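Local coordinates for amphoterin-induced protein 1 (Mus musculus, PDB 2XOT) that promotes the growth and fasciculation of neurites as a dimeric leucine-rich repeat adhesion protein of neurons, and may mediate homophilic and heterophilic cell-cell contacts, at residues H101-E105 against F106-D110; T181-Q184 against K185-A188. All blocks are in the same frame, centred on the assembly; numbering follows the deposited sequence.

Contact 1 of 2, residues H101-E105 against F106-D110; sequences HTLDE and FLFSD
Leu103 meets Phe108, and Asp104 meets Leu107, where the chain of leucine-rich repeat 3 bends on its way from strand 92-94 to strand 116-118. How a solenoid coil turns a corner without a helix is well illustrated here: short turns do the bending, while two leucines and a phenylalanine are buried beneath them. Just before the bend, on the exposed side, Thr102 OG1 gives Asp104 OD1 a hydrogen bond of 2.9 Å that arrives nearly head on and limits the turning of the carboxylate. Leu103, buried, brings CG to 4.2 Å from Phe108 CE2, at the edge of the ring and near its plane; its side chain also touches Ile124 of the next repeat. Asp104 opens a type II beta turn that ends at Leu107, and its O accepts the turn bond from Leu107 N at 3.1 Å, the donor standing 39° out of the carbonyl plane. Leu107 then swings CG anti to its backbone N (chi1 -168°), which carries CD2 back to 4.0 Å from Asp104 N. Glu105 and Phe106 occupy the corners of that turn, Phe106 with the positive phi that the third position of a type II turn calls for. Their side chains lie alongside each other, the CB of Glu105 making a CH-pi contact over one face of the Phe106 ring at 4.3 Å from the centroid. Further out, Glu105 CD comes to 3.7 Å from Phe106 CE2, the carboxylate and ring planes 24° apart. A type I turn from Phe106 to Ser109 follows at once, closed by Ser109 N on Phe106 O. The chemistry is thus divided: backbone bonds set the bend, a loose leucine-phenylalanine contact lies on its buried side, and the outer side carries an exposed acid and aromatic pair.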
# COMPACT_ATOMS: atom_id res chain seq x y z
N HIS B 101 -4.14 -16.67 22.01
CA HIS B 101 -4.70 -18.01 22.16
C HIS B 101 -6.13 -18.12 21.68
O HIS B 101 -6.55 -19.17 21.20
CB HIS B 101 -4.59 -18.46 23.63
CG HIS B 101 -5.10 -19.84 23.87
ND1 HIS B 101 -4.61 -20.94 23.19
CD2 HIS B 101 -6.05 -20.31 24.71
CE1 HIS B 101 -5.24 -22.02 23.61
NE2 HIS B 101 -6.11 -21.67 24.53
N THR B 102 -6.88 -17.04 21.79
CA THR B 102 -8.23 -17.05 21.23
C THR B 102 -8.59 -15.75 20.52
O THR B 102 -8.07 -14.68 20.83
CB THR B 102 -9.31 -17.47 22.30
OG1 THR B 102 -10.61 -16.99 21.91
CG2 THR B 102 -8.97 -16.99 23.71
N LEU B 103 -9.45 -15.88 19.52
CA LEU B 103 -9.95 -14.77 18.72
C LEU B 103 -11.41 -14.57 19.09
O LEU B 103 -12.30 -15.19 18.53
CB LEU B 103 -9.79 -15.11 17.23
CG LEU B 103 -8.52 -14.64 16.51
CD1 LEU B 103 -7.28 -14.62 17.40
CD2 LEU B 103 -8.28 -15.50 15.29
N ASP B 104 -11.65 -13.71 20.08
CA ASP B 104 -12.98 -13.57 20.67
C ASP B 104 -13.93 -12.91 19.68
O ASP B 104 -13.48 -12.20 18.78
CB ASP B 104 -12.91 -12.71 21.93
CG ASP B 104 -12.48 -13.50 23.15
OD1 ASP B 104 -11.86 -14.57 23.00
OD2 ASP B 104 -12.77 -13.03 24.28
N GLU B 105 -15.23 -13.13 19.85
CA GLU B 105 -16.21 -12.57 18.92
C GLU B 105 -16.16 -11.05 18.92
O GLU B 105 -15.98 -10.42 19.96
CB GLU B 105 -17.63 -13.05 19.22
CG GLU B 105 -18.11 -12.79 20.63
CD GLU B 105 -19.61 -13.05 20.81
OE1 GLU B 105 -20.28 -13.59 19.87
OE2 GLU B 105 -20.10 -12.68 21.89
N PHE B 106 -16.28 -10.48 17.71
CA PHE B 106 -16.15 -9.05 17.46
C PHE B 106 -14.80 -8.40 17.81
O PHE B 106 -14.70 -7.18 17.84
CB PHE B 106 -17.30 -8.29 18.12
CG PHE B 106 -18.62 -8.99 17.99
CD1 PHE B 106 -19.10 -9.36 16.76
CD2 PHE B 106 -19.37 -9.29 19.12
CE1 PHE B 106 -20.30 -10.03 16.64
CE2 PHE B 106 -20.57 -9.96 19.00
CZ PHE B 106 -21.04 -10.32 17.77
N LEU B 107 -13.75 -9.21 18.03
CA LEU B 107 -12.45 -8.67 18.45
C LEU B 107 -11.84 -7.64 17.49
O LEU B 107 -11.20 -6.69 17.93
CB LEU B 107 -11.43 -9.80 18.67
CG LEU B 107 -10.13 -9.44 19.38
CD1 LEU B 107 -10.38 -8.90 20.79
CD2 LEU B 107 -9.21 -10.65 19.43
N PHE B 108 -12.07 -7.81 16.19
CA PHE B 108 -11.49 -6.91 15.17
C PHE B 108 -12.56 -6.08 14.48
O PHE B 108 -12.26 -5.35 13.55
CB PHE B 108 -10.72 -7.74 14.14
CG PHE B 108 -9.55 -8.52 14.74
CD1 PHE B 108 -8.45 -7.88 15.24
CD2 PHE B 108 -9.59 -9.91 14.80
CE1 PHE B 108 -7.40 -8.58 15.79
CE2 PHE B 108 -8.53 -10.61 15.34
CZ PHE B 108 -7.44 -9.93 15.84
N SER B 109 -13.80 -6.16 14.96
CA SER B 109 -14.93 -5.49 14.33
C SER B 109 -14.91 -3.97 14.35
O SER B 109 -15.63 -3.33 13.57
CB SER B 109 -16.23 -5.98 14.96
OG SER B 109 -16.42 -7.32 14.61
N ASP B 110 -14.10 -3.37 15.22
CA ASP B 110 -13.90 -1.91 15.17
C ASP B 110 -12.96 -1.52 14.00
O ASP B 110 -12.86 -0.35 13.65
CB ASP B 110 -13.35 -1.39 16.50
CG ASP B 110 -14.37 -1.48 17.65
OD1 ASP B 110 -15.59 -1.41 17.38
OD2 ASP B 110 -13.94 -1.63 18.81

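Contact 2 of 2, residues T181-Q184 against K185-A188; sequences TDLQ and KLPA
Leu186 folds back on Leu183 and Asp182 as helix 180-184, the short helix on the convex side of repeat 6, gives way to the loop entering the C-terminal capping region of the leucine-rich repeat solenoid. Two backbone bonds make this exit, each spanning three residues as in a 3-10 turn. Leu186 N binds Leu183 O at 3.2 Å, approaching from 65° above the carbonyl plane, whereas the bond from Lys185 N to Asp182 O is weak, bent to 132° at the hydrogen. The apolar part joins two buried leucines that run side by side, CD2 of Leu183 lying 3.6 Å from CD2 of Leu186. An eclipsed-leaning chi2 of 23° turns the other methyl of Leu186, CD1, to a tight 3.1 Å from Asp182 O, so one side chain packs against both carbonyls used by the turn. Phe151 and Ile156 of the preceding repeat add to this packing. An alanine in place of Leu186 would probably leave a gap beside Leu183 CD2 and take away the methyl that packs on Asp182 O. On the exposed side, Lys185 stretches back alongside Thr181, and its aliphatic stem passes across the oxygen end of the Thr181 carbonyl, a buried oxygen without a hydrogen-bonding partner. The stem brings CD to 3.4 Å from Thr181 O, and beyond it NZ ends 3.6 Å from Thr181 CG2.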
# COMPACT_ATOMS: atom_id res chain seq x y z
N THR B 181 -16.35 -29.74 -1.08
CA THR B 181 -17.46 -29.30 -1.92
C THR B 181 -17.66 -27.79 -1.82
O THR B 181 -18.07 -27.14 -2.80
CB THR B 181 -18.78 -29.99 -1.54
OG1 THR B 181 -18.58 -31.40 -1.54
CG2 THR B 181 -19.86 -29.67 -2.55
N ASP B 182 -17.40 -27.23 -0.64
CA ASP B 182 -17.50 -25.79 -0.46
C ASP B 182 -16.36 -25.07 -1.15
O ASP B 182 -16.55 -24.02 -1.78
CB ASP B 182 -17.48 -25.42 1.03
CG ASP B 182 -18.76 -25.83 1.76
OD1 ASP B 182 -19.84 -25.83 1.13
OD2 ASP B 182 -18.68 -26.12 2.97
N LEU B 183 -15.16 -25.63 -1.04
CA LEU B 183 -13.98 -25.03 -1.65
C LEU B 183 -14.03 -25.01 -3.18
O LEU B 183 -13.57 -24.04 -3.77
CB LEU B 183 -12.70 -25.76 -1.20
CG LEU B 183 -12.35 -25.64 0.29
CD1 LEU B 183 -11.03 -26.35 0.58
CD2 LEU B 183 -12.31 -24.19 0.71
N GLN B 184 -14.59 -26.08 -3.78
CA GLN B 184 -14.76 -26.18 -5.23
C GLN B 184 -15.65 -25.08 -5.81
O GLN B 184 -15.46 -24.64 -6.92
CB GLN B 184 -15.33 -27.55 -5.61
CG GLN B 184 -14.71 -28.15 -6.90
CD GLN B 184 -15.09 -27.44 -8.22
OE1 GLN B 184 -14.22 -27.14 -9.05
NE2 GLN B 184 -16.38 -27.21 -8.42
N LYS B 185 -16.64 -24.65 -5.04
CA LYS B 185 -17.58 -23.62 -5.46
C LYS B 185 -17.02 -22.22 -5.43
O LYS B 185 -17.63 -21.30 -6.01
CB LYS B 185 -18.82 -23.67 -4.56
CG LYS B 185 -19.70 -24.82 -4.88
CD LYS B 185 -20.66 -25.17 -3.74
CE LYS B 185 -21.52 -26.36 -4.18
NZ LYS B 185 -22.26 -27.02 -3.07
N LEU B 186 -15.88 -22.02 -4.77
CA LEU B 186 -15.32 -20.69 -4.62
C LEU B 186 -14.84 -20.16 -5.97
O LEU B 186 -14.45 -20.94 -6.82
CB LEU B 186 -14.13 -20.67 -3.64
CG LEU B 186 -14.31 -20.59 -2.12
CD1 LEU B 186 -15.65 -21.06 -1.68
CD2 LEU B 186 -13.17 -21.38 -1.40
N PRO B 187 -14.87 -18.84 -6.15
CA PRO B 187 -14.25 -18.26 -7.33
C PRO B 187 -12.73 -18.43 -7.26
O PRO B 187 -12.15 -18.37 -6.19
CB PRO B 187 -14.65 -16.78 -7.27
CG PRO B 187 -15.09 -16.54 -5.90
CD PRO B 187 -15.44 -17.83 -5.25
N ALA B 188 -12.11 -18.66 -8.41
CA ALA B 188 -10.68 -18.91 -8.53
C ALA B 188 -9.84 -17.80 -7.93
O ALA B 188 -8.74 -18.08 -7.49
CB ALA B 188 -10.31 -19.13 -10.00

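How the contacts relate
Contacts 1 and 2 come in series along the chain and belong to the same solenoid, in LRR 3 and at the junction of LRR 6 with the C-terminal cap. Their centres are 26 Å apart and their nearest atoms about 17 Å, so neither touches the other. The sheet that runs through the repeats links them: contact 1 lies between its parallel strands 92-94 and 116-118, contact 2 between 167-169 and 194-195. One repeat returns through successive turns, the other through two short helices, 180-184 and 188-191, with contact 2 at the step between them. The LRR region, in which contact 1 and the first half of contact 2 lie, mediates homodimerisation, although no other chain of the assembly touches either contact.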